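Local coordinates for iota-carbonic anhydrase (Nostoc sp. PCC 7120 = FACHB-418, PDB 7C5W), which catalyses the hydration of carbon dioxide to bicarbonate without any metal cofactor and assembles as a homotetramer, a dimer of dimers, at residues Y97-D102 / F111-W116; V41-T46 / K56-K61; P73-P78 / I167-S172. All blocks are in the same frame, centred on the assembly; numbering follows the deposited sequence.

From the N terminus, contact 2 comes first: 41-46 on helix 26-50 meets 56-61 on helix 52-66, closing a helical hairpin. The chain then enters strand 75-77, where contact 3 opens; it closes only when strand 165-173 lies down beside it, near the C terminus. Contact 1 is nested within that long loop, tying the end of helix 91-99 to the segment leading into strand 116-128. Contact 1 bridges the others: Ser44 and Ala59 of contact 2 touch it, and Phe76 and Pro78 of contact 3 reach Tyr97 and Phe98. Contacts 2 and 3 do not touch.

Contact 1: Y97-D102 / F111-W116; sequences YFVGDD and FALSSW
Phe111 N donates to Tyr97 O at 2.9 Å, nearly straight at 167°, and Ala112 N donates to Phe98 O at 2.8 Å in a more bent bond. These two backbone hydrogen bonds join the end of helix 91-99 to the chain that returns at Phe111, so two successive carbonyls of the helix end are taken up by two successive amides.

The aromatic contacts build on this pairing. With CG of Tyr97 anti to its N (chi1 172°) and Phe111 turned likewise, the two side chains run side by side in the same direction. Their planes differ by 21°, but the rings are slid apart and barely overlap: Tyr97 OH lies over one face of Phe111, 3.3 Å from Phe111 CG, and Phe111 CB sits over a face of the tyrosine, 3.5 Å from Tyr97 CE2. The indole of Trp116 comes to the opposite face of Phe111, its NE1 donating to Phe111 O at 2.8 Å.

Aliphatic packing is lighter. Ala112 CB lies 4.1 Å from Phe98 CB, and Leu113 CD2 comes within 4.5 Å of Val99 CG1.

Tyr97 binds hydrogencarbonate, as does Thr79, whose side chain it touches, so the contact probably steadies the helix end that carries a substrate-binding residue. Ala112 packs on Leu40 and Ile43 of helix 26-50, while Phe111 and Trp116 rest on Ile141 of strand 132-143.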
ATOM      1  N   TYR A  97      13.096  -1.594 -28.268  1.00 65.81           N
ATOM      2  CA  TYR A  97      14.381  -1.278 -27.600  1.00 66.81           C
ATOM      3  C   TYR A  97      15.265  -2.528 -27.590  1.00 63.85           C
ATOM      4  O   TYR A  97      16.479  -2.411 -27.837  1.00 65.59           O
ATOM      5  CB  TYR A  97      14.184  -0.754 -26.178  1.00 65.54           C
ATOM      6  CG  TYR A  97      15.484  -0.627 -25.431  1.00 62.25           C
ATOM      7  CD1 TYR A  97      16.365   0.403 -25.712  1.00 63.23           C
ATOM      8  CD2 TYR A  97      15.873  -1.575 -24.497  1.00 58.71           C
ATOM      9  CE1 TYR A  97      17.584   0.507 -25.063  1.00 66.39           C
ATOM     10  CE2 TYR A  97      17.085  -1.480 -23.830  1.00 61.95           C
ATOM     11  CZ  TYR A  97      17.943  -0.432 -24.112  1.00 64.72           C
ATOM     12  OH  TYR A  97      19.136  -0.317 -23.461  1.00 69.95           O
ATOM     13  N   PHE A  98      14.675  -3.687 -27.298  1.00 62.86           N
ATOM     14  CA  PHE A  98      15.418  -4.943 -27.018  1.00 62.01           C
ATOM     15  C   PHE A  98      15.861  -5.622 -28.319  1.00 69.51           C
ATOM     16  O   PHE A  98      17.012  -6.114 -28.348  1.00 72.58           O
ATOM     17  CB  PHE A  98      14.593  -5.864 -26.116  1.00 66.14           C
ATOM     18  CG  PHE A  98      14.638  -5.456 -24.665  1.00 68.80           C
ATOM     19  CD1 PHE A  98      15.846  -5.392 -23.990  1.00 62.33           C
ATOM     20  CD2 PHE A  98      13.483  -5.095 -23.991  1.00 62.03           C
ATOM     21  CE1 PHE A  98      15.895  -4.994 -22.667  1.00 66.78           C
ATOM     22  CE2 PHE A  98      13.537  -4.695 -22.668  1.00 58.99           C
ATOM     23  CZ  PHE A  98      14.740  -4.650 -22.008  1.00 62.30           C
ATOM     24  N   VAL A  99      15.006  -5.623 -29.345  1.00 65.83           N
ATOM     25  CA  VAL A  99      15.170  -6.473 -30.564  1.00 70.39           C
ATOM     26  C   VAL A  99      15.095  -5.637 -31.852  1.00 64.72           C
ATOM     27  O   VAL A  99      15.273  -6.221 -32.918  1.00 76.66           O
ATOM     28  CB  VAL A  99      14.118  -7.599 -30.582  1.00 63.29           C
ATOM     29  CG1 VAL A  99      14.231  -8.511 -29.376  1.00 61.96           C
ATOM     30  CG2 VAL A  99      12.708  -7.052 -30.706  1.00 58.89           C
ATOM     31  N   GLY A 100      14.831  -4.332 -31.771  1.00 67.88           N
ATOM     32  CA  GLY A 100      14.671  -3.449 -32.949  1.00 70.46           C
ATOM     33  C   GLY A 100      13.521  -3.885 -33.846  1.00 67.22           C
ATOM     34  O   GLY A 100      12.476  -4.316 -33.312  1.00 68.45           O
ATOM     35  N   ASP A 101      13.698  -3.761 -35.165  1.00 70.20           N
ATOM     36  CA  ASP A 101      12.763  -4.309 -36.189  1.00 67.16           C
ATOM     37  C   ASP A 101      11.428  -3.548 -36.141  1.00 65.29           C
ATOM     38  O   ASP A 101      10.373  -4.182 -36.341  1.00 74.11           O
ATOM     39  CB  ASP A 101      12.554  -5.810 -35.960  1.00 66.52           C
ATOM     40  CG  ASP A 101      11.879  -6.539 -37.108  1.00 74.03           C
ATOM     41  OD1 ASP A 101      12.188  -6.205 -38.272  1.00 83.06           O
ATOM     42  OD2 ASP A 101      11.043  -7.431 -36.825  1.00 68.78           O
ATOM     43  N   ASP A 102      11.461  -2.237 -35.879  1.00 70.01           N
ATOM     44  CA  ASP A 102      10.233  -1.403 -35.776  1.00 71.84           C
ATOM     45  C   ASP A 102      10.523  -0.014 -36.344  1.00 74.93           C
ATOM     46  O   ASP A 102      11.300   0.739 -35.707  1.00 78.80           O
ATOM     47  CB  ASP A 102       9.714  -1.310 -34.337  1.00 70.20           C
ATOM     48  CG  ASP A 102       8.308  -0.741 -34.250  1.00 73.17           C
ATOM     49  OD1 ASP A 102       7.935   0.045 -35.157  1.00 76.20           O
ATOM     50  OD2 ASP A 102       7.586  -1.110 -33.299  1.00 66.98           O
ATOM     51  N   PHE A 111      18.982  -3.834 -28.164  1.00 69.61           N
ATOM     52  CA  PHE A 111      19.951  -3.888 -27.040  1.00 70.01           C
ATOM     53  C   PHE A 111      20.280  -5.349 -26.699  1.00 70.93           C
ATOM     54  O   PHE A 111      21.469  -5.652 -26.454  1.00 67.67           O
ATOM     55  CB  PHE A 111      19.395  -3.141 -25.828  1.00 71.96           C
ATOM     56  CG  PHE A 111      20.292  -3.192 -24.619  1.00 72.23           C
ATOM     57  CD1 PHE A 111      21.459  -2.442 -24.573  1.00 72.60           C
ATOM     58  CD2 PHE A 111      19.981  -4.006 -23.539  1.00 71.42           C
ATOM     59  CE1 PHE A 111      22.293  -2.502 -23.468  1.00 69.86           C
ATOM     60  CE2 PHE A 111      20.816  -4.065 -22.437  1.00 70.00           C
ATOM     61  CZ  PHE A 111      21.967  -3.309 -22.402  1.00 70.57           C
ATOM     62  N   ALA A 112      19.269  -6.224 -26.715  1.00 71.31           N
ATOM     63  CA  ALA A 112      19.348  -7.636 -26.265  1.00 72.53           C
ATOM     64  C   ALA A 112      20.154  -8.481 -27.254  1.00 74.56           C
ATOM     65  O   ALA A 112      20.396  -9.664 -26.932  1.00 76.99           O
ATOM     66  CB  ALA A 112      17.964  -8.212 -26.100  1.00 69.10           C
ATOM     67  N   LEU A 113      20.536  -7.906 -28.402  1.00 69.13           N
ATOM     68  CA  LEU A 113      21.130  -8.648 -29.547  1.00 68.36           C
ATOM     69  C   LEU A 113      22.655  -8.490 -29.587  1.00 75.39           C
ATOM     70  O   LEU A 113      23.201  -8.672 -30.675  1.00 77.57           O
ATOM     71  CB  LEU A 113      20.515  -8.120 -30.847  1.00 73.17           C
ATOM     72  CG  LEU A 113      18.990  -8.154 -30.916  1.00 73.78           C
ATOM     73  CD1 LEU A 113      18.508  -7.883 -32.336  1.00 72.13           C
ATOM     74  CD2 LEU A 113      18.459  -9.485 -30.419  1.00 67.07           C
ATOM     75  N   SER A 114      23.310  -8.163 -28.465  1.00 72.58           N
ATOM     76  CA  SER A 114      24.783  -7.969 -28.368  1.00 70.95           C
ATOM     77  C   SER A 114      25.459  -9.213 -27.778  1.00 71.15           C
ATOM     78  O   SER A 114      26.569  -9.068 -27.232  1.00 73.72           O
ATOM     79  CB  SER A 114      25.138  -6.748 -27.558  1.00 72.99           C
ATOM     80  OG  SER A 114      24.808  -5.555 -28.247  1.00 82.51           O
ATOM     81  N   SER A 115      24.831 -10.388 -27.890  1.00 69.84           N
ATOM     82  CA  SER A 115      25.424 -11.682 -27.466  1.00 79.29           C
ATOM     83  C   SER A 115      25.762 -11.632 -25.963  1.00 80.51           C
ATOM     84  O   SER A 115      26.941 -11.876 -25.587  1.00 75.76           O
ATOM     85  CB  SER A 115      26.640 -11.997 -28.319  1.00 71.66           C
ATOM     86  N   TRP A 116      24.763 -11.314 -25.129  1.00 78.94           N
ATOM     87  CA  TRP A 116      24.880 -11.253 -23.645  1.00 77.29           C
ATOM     88  C   TRP A 116      24.876 -12.676 -23.076  1.00 73.57           C
ATOM     89  O   TRP A 116      24.117 -13.514 -23.605  1.00 75.80           O
ATOM     90  CB  TRP A 116      23.742 -10.417 -23.050  1.00 73.40           C
ATOM     91  CG  TRP A 116      23.674  -9.009 -23.556  1.00 73.74           C
ATOM     92  CD1 TRP A 116      22.621  -8.417 -24.193  1.00 72.58           C
ATOM     93  CD2 TRP A 116      24.692  -7.998 -23.444  1.00 69.26           C
ATOM     94  NE1 TRP A 116      22.916  -7.113 -24.484  1.00 67.52           N
ATOM     95  CE2 TRP A 116      24.178  -6.827 -24.037  1.00 67.14           C
ATOM     96  CE3 TRP A 116      25.971  -7.958 -22.878  1.00 75.76           C
ATOM     97  CZ2 TRP A 116      24.912  -5.642 -24.102  1.00 71.48           C
ATOM     98  CZ3 TRP A 116      26.697  -6.787 -22.943  1.00 73.55           C
ATOM     99  CH2 TRP A 116      26.173  -5.647 -23.553  1.00 72.79           C
TER

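Contact 2: V41-T46 / K56-K61; sequences VAISTT and KALAEK
Leu58 reaches across from helix 52-66 and places one methyl, CD2, among three groups of helix 26-50. Leu58 CD2 lies 3.2 Å from Ala42 O, 3.6 Å from Thr46 OG1, and 4.2 Å from Ala42 CB. Having CG anti to the backbone N (chi1 179°) extends the leucine toward the facing helix, where it crosses Thr46 at a slant. Its branch carbon also meets Ile43, with Leu58 CG 4.1 Å from Ile43 CG1. One turn of the helix is thus met by both the end and the stem of a single leucine.

Beside it, Ile43 sends its longer branch over the backbone of Ala59: Ile43 CD1 comes 3.8 Å from Ala59 CA and stays 4.1 Å from Ala59 CB. The small alanine lets the isoleucine methyl approach the main chain directly, and these two residues also have the closest CA atoms.

What positions Thr46 is its own helix. Its OG1 donates to Ala42 O at 2.9 Å, nearly along the line of the carbonyl, and the backbone bond from Thr46 N to the same oxygen is weak. The hydroxyl's rotation is set by this bond. The axes of 41-46 and 56-61 are almost antiparallel, at 170°, and approach to 9.2 Å. Farther out, Ala59 packs on Leu95 and Val99 of helix 91-99, and Glu60 forms a salt bridge with Arg91.

No hydrogen bond crosses between the segments. The helical hairpin is joined here by apolar contact, while the threonine hydroxyl beside the leucine methyl has its hydrogen-bond partner within its own helix.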
ATOM      1  N   VAL A  41      19.504 -12.602 -21.236  1.00 68.99           N
ATOM      2  CA  VAL A  41      20.496 -13.618 -21.691  1.00 69.28           C
ATOM      3  C   VAL A  41      19.795 -14.637 -22.599  1.00 67.77           C
ATOM      4  O   VAL A  41      20.380 -14.986 -23.630  1.00 72.17           O
ATOM      5  CB  VAL A  41      21.187 -14.285 -20.487  1.00 67.83           C
ATOM      6  CG1 VAL A  41      21.933 -15.552 -20.881  1.00 69.58           C
ATOM      7  CG2 VAL A  41      22.114 -13.310 -19.779  1.00 68.53           C
ATOM      8  N   ALA A  42      18.586 -15.081 -22.244  1.00 66.25           N
ATOM      9  CA  ALA A  42      17.797 -16.073 -23.011  1.00 68.63           C
ATOM     10  C   ALA A  42      17.385 -15.496 -24.376  1.00 73.72           C
ATOM     11  O   ALA A  42      17.302 -16.280 -25.343  1.00 73.30           O
ATOM     12  CB  ALA A  42      16.594 -16.508 -22.217  1.00 59.49           C
ATOM     13  N   ILE A  43      17.119 -14.186 -24.457  1.00 71.00           N
ATOM     14  CA  ILE A  43      16.789 -13.491 -25.737  1.00 70.92           C
ATOM     15  C   ILE A  43      18.070 -13.373 -26.568  1.00 72.35           C
ATOM     16  O   ILE A  43      18.011 -13.556 -27.795  1.00 74.30           O
ATOM     17  CB  ILE A  43      16.161 -12.106 -25.488  1.00 72.52           C
ATOM     18  CG1 ILE A  43      14.813 -12.202 -24.769  1.00 67.52           C
ATOM     19  CG2 ILE A  43      16.041 -11.338 -26.794  1.00 66.85           C
ATOM     20  CD1 ILE A  43      14.411 -10.930 -24.052  1.00 64.53           C
ATOM     21  N   SER A  44      19.185 -13.060 -25.911  1.00 71.65           N
ATOM     22  CA  SER A  44      20.490 -12.769 -26.552  1.00 73.41           C
ATOM     23  C   SER A  44      21.024 -14.047 -27.205  1.00 74.25           C
ATOM     24  O   SER A  44      21.378 -13.986 -28.394  1.00 80.64           O
ATOM     25  CB  SER A  44      21.456 -12.193 -25.554  1.00 72.83           C
ATOM     26  OG  SER A  44      22.354 -11.291 -26.175  1.00 70.40           O
ATOM     27  N   THR A  45      21.060 -15.163 -26.470  1.00 73.30           N
ATOM     28  CA  THR A  45      21.558 -16.473 -26.976  1.00 78.76           C
ATOM     29  C   THR A  45      20.634 -16.942 -28.107  1.00 75.45           C
ATOM     30  O   THR A  45      21.169 -17.375 -29.144  1.00 79.49           O
ATOM     31  CB  THR A  45      21.705 -17.541 -25.878  1.00 78.11           C
ATOM     32  OG1 THR A  45      20.416 -18.058 -25.543  1.00 82.78           O
ATOM     33  CG2 THR A  45      22.391 -17.025 -24.633  1.00 66.16           C
ATOM     34  N   THR A  46      19.315 -16.827 -27.928  1.00 71.34           N
ATOM     35  CA  THR A  46      18.289 -17.289 -28.906  1.00 75.38           C
ATOM     36  C   THR A  46      18.474 -16.571 -30.256  1.00 77.30           C
ATOM     37  O   THR A  46      18.115 -17.167 -31.284  1.00 76.89           O
ATOM     38  CB  THR A  46      16.868 -17.114 -28.355  1.00 72.44           C
ATOM     39  OG1 THR A  46      16.652 -18.149 -27.398  1.00 78.03           O
ATOM     40  CG2 THR A  46      15.791 -17.195 -29.416  1.00 70.95           C
ATOM     41  N   LYS A  56      12.639 -12.291 -31.239  1.00 66.00           N
ATOM     42  CA  LYS A  56      11.474 -11.362 -31.177  1.00 69.22           C
ATOM     43  C   LYS A  56      10.332 -12.057 -30.423  1.00 67.19           C
ATOM     44  O   LYS A  56       9.796 -11.454 -29.481  1.00 69.79           O
ATOM     45  CB  LYS A  56      11.027 -10.901 -32.573  1.00 66.06           C
ATOM     46  N   ALA A  57       9.995 -13.291 -30.800  1.00 63.68           N
ATOM     47  CA  ALA A  57       8.861 -14.049 -30.223  1.00 68.53           C
ATOM     48  C   ALA A  57       9.146 -14.296 -28.741  1.00 68.42           C
ATOM     49  O   ALA A  57       8.195 -14.304 -27.939  1.00 68.71           O
ATOM     50  CB  ALA A  57       8.641 -15.344 -30.966  1.00 59.48           C
ATOM     51  N   LEU A  58      10.417 -14.494 -28.396  1.00 63.27           N
ATOM     52  CA  LEU A  58      10.825 -14.766 -26.999  1.00 65.94           C
ATOM     53  C   LEU A  58      10.758 -13.457 -26.207  1.00 68.18           C
ATOM     54  O   LEU A  58      10.223 -13.486 -25.095  1.00 68.58           O
ATOM     55  CB  LEU A  58      12.230 -15.366 -26.961  1.00 67.05           C
ATOM     56  CG  LEU A  58      12.750 -15.657 -25.555  1.00 70.60           C
ATOM     57  CD1 LEU A  58      11.756 -16.478 -24.766  1.00 60.46           C
ATOM     58  CD2 LEU A  58      14.079 -16.380 -25.583  1.00 71.59           C
ATOM     59  N   ALA A  59      11.264 -12.361 -26.773  1.00 66.87           N
ATOM     60  CA  ALA A  59      11.226 -11.010 -26.166  1.00 68.00           C
ATOM     61  C   ALA A  59       9.771 -10.631 -25.855  1.00 69.14           C
ATOM     62  O   ALA A  59       9.536 -10.041 -24.795  1.00 67.64           O
ATOM     63  CB  ALA A  59      11.880 -10.004 -27.078  1.00 63.86           C
ATOM     64  N   GLU A  60       8.834 -10.981 -26.736  1.00 67.71           N
ATOM     65  CA  GLU A  60       7.398 -10.625 -26.597  1.00 71.34           C
ATOM     66  C   GLU A  60       6.813 -11.303 -25.353  1.00 70.13           C
ATOM     67  O   GLU A  60       6.089 -10.620 -24.595  1.00 66.89           O
ATOM     68  CB  GLU A  60       6.624 -11.023 -27.851  1.00 69.56           C
ATOM     69  CG  GLU A  60       6.783 -10.019 -28.973  1.00 73.76           C
ATOM     70  CD  GLU A  60       5.848 -10.216 -30.151  1.00 76.57           C
ATOM     71  OE1 GLU A  60       6.368 -10.382 -31.276  1.00 81.76           O
ATOM     72  OE2 GLU A  60       4.611 -10.177 -29.939  1.00 77.45           O
ATOM     73  N   LYS A  61       7.094 -12.594 -25.163  1.00 66.80           N
ATOM     74  CA  LYS A  61       6.590 -13.376 -24.003  1.00 70.07           C
ATOM     75  C   LYS A  61       7.278 -12.821 -22.743  1.00 67.76           C
ATOM     76  O   LYS A  61       6.590 -12.620 -21.726  1.00 64.27           O
ATOM     77  CB  LYS A  61       6.780 -14.881 -24.234  1.00 64.17           C
TER

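Contact 3: P73-P78 / I167-S172; sequences PVLFKP and IITHHS
Phe76 and His170 both carry CG anti to the backbone N (chi1 -173° and -168°), so their side chains leave neighbouring strands side by side, pointing the same way. The rings form an offset stack with centroids 4.7 Å apart and planes at 28°, Phe76 CE1 lying over one face of the imidazole. Pro78 CG sits over the centre of a face of the phenyl, and His170 O meets the phenyl's edge in its plane.

Leu75, Thr169, Lys77 and His171 occupy the other face of the sheet. The lysine chain bends at chi2 and again at chi3, laying CD off-centre over the His171 ring and bringing Lys77 NZ to Ser172 O at 2.6 Å. That bond lies in the carbonyl plane; a weak one runs from the same ammonium to Pro78 O. His171 itself looks to the second subunit, bonding Thr154 and Ser173 there and stacking on that chain's His171.

The backbones pair in parallel, Leu75 opposite Thr169 through Lys77 opposite His171. Leu75 N donates to Ile168 O at 2.9 Å and His170 N to Leu75 O at 2.7 Å; then Lys77 N donates to His170 O at 2.8 Å and Ser172 N to Lys77 O at 3.0 Å. Leu75 is the centre of an inverse gamma turn, and Ile168 and Thr169 form a classic bulge against Gln156.

Strand 75-77 is thereby added, parallel, to the edge of an otherwise antiparallel sheet. Its end delivers Thr79, a hydrogencarbonate-binding residue, whose hydroxyl is hydrogen-bonded to Ser172 OG; Pro78 packs on Tyr97, the other binding residue, consistent with this edge pairing lining one side of the hydrogencarbonate site.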
ATOM      1  N   PRO A  73       0.656   2.525 -18.816  1.00 50.86           N
ATOM      2  CA  PRO A  73       2.049   2.821 -19.134  1.00 47.90           C
ATOM      3  C   PRO A  73       2.992   2.230 -18.084  1.00 58.60           C
ATOM      4  O   PRO A  73       2.634   2.222 -16.909  1.00 52.63           O
ATOM      5  CB  PRO A  73       2.105   4.351 -19.106  1.00 55.37           C
ATOM      6  CG  PRO A  73       0.939   4.727 -18.205  1.00 58.63           C
ATOM      7  CD  PRO A  73      -0.143   3.739 -18.591  1.00 52.71           C
ATOM      8  N   VAL A  74       4.140   1.727 -18.547  1.00 53.74           N
ATOM      9  CA  VAL A  74       5.312   1.366 -17.703  1.00 55.47           C
ATOM     10  C   VAL A  74       6.304   2.530 -17.758  1.00 58.88           C
ATOM     11  O   VAL A  74       6.503   3.093 -18.856  1.00 54.99           O
ATOM     12  CB  VAL A  74       5.954   0.054 -18.171  1.00 52.15           C
ATOM     13  CG1 VAL A  74       7.242  -0.228 -17.411  1.00 52.85           C
ATOM     14  CG2 VAL A  74       4.976  -1.104 -18.058  1.00 49.17           C
ATOM     15  N   LEU A  75       6.884   2.886 -16.611  1.00 54.96           N
ATOM     16  CA  LEU A  75       7.892   3.970 -16.515  1.00 53.28           C
ATOM     17  C   LEU A  75       9.268   3.378 -16.852  1.00 55.93           C
ATOM     18  O   LEU A  75      10.055   3.060 -15.924  1.00 53.13           O
ATOM     19  CB  LEU A  75       7.834   4.585 -15.118  1.00 53.44           C
ATOM     20  CG  LEU A  75       6.634   5.490 -14.833  1.00 52.54           C
ATOM     21  CD1 LEU A  75       5.312   4.774 -15.079  1.00 45.01           C
ATOM     22  CD2 LEU A  75       6.700   6.007 -13.402  1.00 53.73           C
ATOM     23  N   PHE A  76       9.531   3.222 -18.154  1.00 55.90           N
ATOM     24  CA  PHE A  76      10.738   2.564 -18.712  1.00 54.52           C
ATOM     25  C   PHE A  76      11.601   3.604 -19.434  1.00 57.11           C
ATOM     26  O   PHE A  76      11.227   4.073 -20.540  1.00 60.63           O
ATOM     27  CB  PHE A  76      10.320   1.413 -19.626  1.00 52.68           C
ATOM     28  CG  PHE A  76      11.445   0.547 -20.126  1.00 58.58           C
ATOM     29  CD1 PHE A  76      12.661   0.502 -19.461  1.00 56.66           C
ATOM     30  CD2 PHE A  76      11.271  -0.261 -21.242  1.00 56.69           C
ATOM     31  CE1 PHE A  76      13.687  -0.310 -19.920  1.00 58.62           C
ATOM     32  CE2 PHE A  76      12.300  -1.069 -21.698  1.00 55.98           C
ATOM     33  CZ  PHE A  76      13.503  -1.098 -21.036  1.00 57.41           C
ATOM     34  N   LYS A  77      12.718   3.985 -18.813  1.00 53.59           N
ATOM     35  CA  LYS A  77      13.780   4.780 -19.481  1.00 53.58           C
ATOM     36  C   LYS A  77      14.973   3.856 -19.684  1.00 57.41           C
ATOM     37  O   LYS A  77      15.764   3.643 -18.764  1.00 56.47           O
ATOM     38  CB  LYS A  77      14.119   6.048 -18.692  1.00 54.61           C
ATOM     39  CG  LYS A  77      15.057   7.003 -19.423  1.00 57.44           C
ATOM     40  CD  LYS A  77      16.507   6.774 -19.060  1.00 61.11           C
ATOM     41  CE  LYS A  77      17.472   6.840 -20.220  1.00 58.06           C
ATOM     42  NZ  LYS A  77      18.749   6.172 -19.874  1.00 56.33           N
ATOM     43  N   PRO A  78      15.094   3.236 -20.883  1.00 58.93           N
ATOM     44  CA  PRO A  78      16.181   2.296 -21.174  1.00 59.74           C
ATOM     45  C   PRO A  78      17.566   2.964 -21.221  1.00 59.59           C
ATOM     46  O   PRO A  78      17.644   4.158 -21.466  1.00 57.85           O
ATOM     47  CB  PRO A  78      15.807   1.721 -22.549  1.00 63.03           C
ATOM     48  CG  PRO A  78      14.341   2.057 -22.719  1.00 59.36           C
ATOM     49  CD  PRO A  78      14.172   3.384 -22.013  1.00 52.54           C
ATOM     50  N   ILE A 167       7.382  -5.503 -13.443  1.00 56.65           N
ATOM     51  CA  ILE A 167       8.098  -4.205 -13.580  1.00 51.99           C
ATOM     52  C   ILE A 167       7.109  -3.142 -14.073  1.00 53.78           C
ATOM     53  O   ILE A 167       6.553  -3.290 -15.180  1.00 50.38           O
ATOM     54  CB  ILE A 167       9.305  -4.351 -14.525  1.00 59.08           C
ATOM     55  CG1 ILE A 167      10.339  -5.333 -13.962  1.00 51.92           C
ATOM     56  CG2 ILE A 167       9.910  -2.998 -14.841  1.00 49.89           C
ATOM     57  CD1 ILE A 167      11.267  -5.907 -15.011  1.00 57.06           C
ATOM     58  N   ILE A 168       6.912  -2.105 -13.260  1.00 51.81           N
ATOM     59  CA  ILE A 168       6.100  -0.900 -13.593  1.00 51.67           C
ATOM     60  C   ILE A 168       7.030   0.310 -13.699  1.00 49.26           C
ATOM     61  O   ILE A 168       6.582   1.355 -14.218  1.00 53.39           O
ATOM     62  CB  ILE A 168       5.001  -0.694 -12.533  1.00 53.92           C
ATOM     63  CG1 ILE A 168       5.592  -0.519 -11.129  1.00 52.62           C
ATOM     64  CG2 ILE A 168       4.004  -1.842 -12.598  1.00 50.81           C
ATOM     65  CD1 ILE A 168       4.606  -0.010 -10.092  1.00 53.36           C
ATOM     66  N   THR A 169       8.275   0.175 -13.231  1.00 47.73           N
ATOM     67  CA  THR A 169       9.317   1.232 -13.304  1.00 49.75           C
ATOM     68  C   THR A 169      10.678   0.589 -13.596  1.00 51.04           C
ATOM     69  O   THR A 169      11.035  -0.370 -12.906  1.00 50.46           O
ATOM     70  CB  THR A 169       9.388   2.074 -12.023  1.00 49.71           C
ATOM     71  OG1 THR A 169       8.090   2.547 -11.661  1.00 49.81           O
ATOM     72  CG2 THR A 169      10.308   3.263 -12.183  1.00 47.36           C
ATOM     73  N   HIS A 170      11.406   1.144 -14.565  1.00 52.01           N
ATOM     74  CA  HIS A 170      12.718   0.664 -15.053  1.00 55.34           C
ATOM     75  C   HIS A 170      13.503   1.862 -15.595  1.00 56.60           C
ATOM     76  O   HIS A 170      13.261   2.264 -16.734  1.00 58.27           O
ATOM     77  CB  HIS A 170      12.508  -0.417 -16.118  1.00 54.88           C
ATOM     78  CG  HIS A 170      13.742  -1.173 -16.472  1.00 57.54           C
ATOM     79  ND1 HIS A 170      15.005  -0.707 -16.164  1.00 57.10           N
ATOM     80  CD2 HIS A 170      13.914  -2.344 -17.121  1.00 55.01           C
ATOM     81  CE1 HIS A 170      15.904  -1.561 -16.603  1.00 54.03           C
ATOM     82  NE2 HIS A 170      15.264  -2.569 -17.202  1.00 56.69           N
ATOM     83  N   HIS A 171      14.381   2.434 -14.779  1.00 55.35           N
ATOM     84  CA  HIS A 171      15.284   3.542 -15.165  1.00 54.64           C
ATOM     85  C   HIS A 171      16.715   3.001 -15.155  1.00 57.63           C
ATOM     86  O   HIS A 171      17.184   2.613 -14.073  1.00 54.27           O
ATOM     87  CB  HIS A 171      15.064   4.733 -14.228  1.00 52.44           C
ATOM     88  CG  HIS A 171      15.740   5.999 -14.635  1.00 50.24           C
ATOM     89  ND1 HIS A 171      15.166   7.233 -14.416  1.00 53.95           N
ATOM     90  CD2 HIS A 171      16.941   6.236 -15.206  1.00 53.88           C
ATOM     91  CE1 HIS A 171      15.990   8.178 -14.831  1.00 53.59           C
ATOM     92  NE2 HIS A 171      17.084   7.589 -15.328  1.00 53.95           N
ATOM     93  N   SER A 172      17.354   2.957 -16.327  1.00 58.57           N
ATOM     94  CA  SER A 172      18.748   2.486 -16.537  1.00 58.62           C
ATOM     95  C   SER A 172      19.570   3.624 -17.151  1.00 60.36           C
ATOM     96  O   SER A 172      19.072   4.257 -18.093  1.00 60.95           O
ATOM     97  CB  SER A 172      18.759   1.257 -17.407  1.00 59.66           C
ATOM     98  OG  SER A 172      19.952   0.513 -17.225  1.00 59.66           O
TER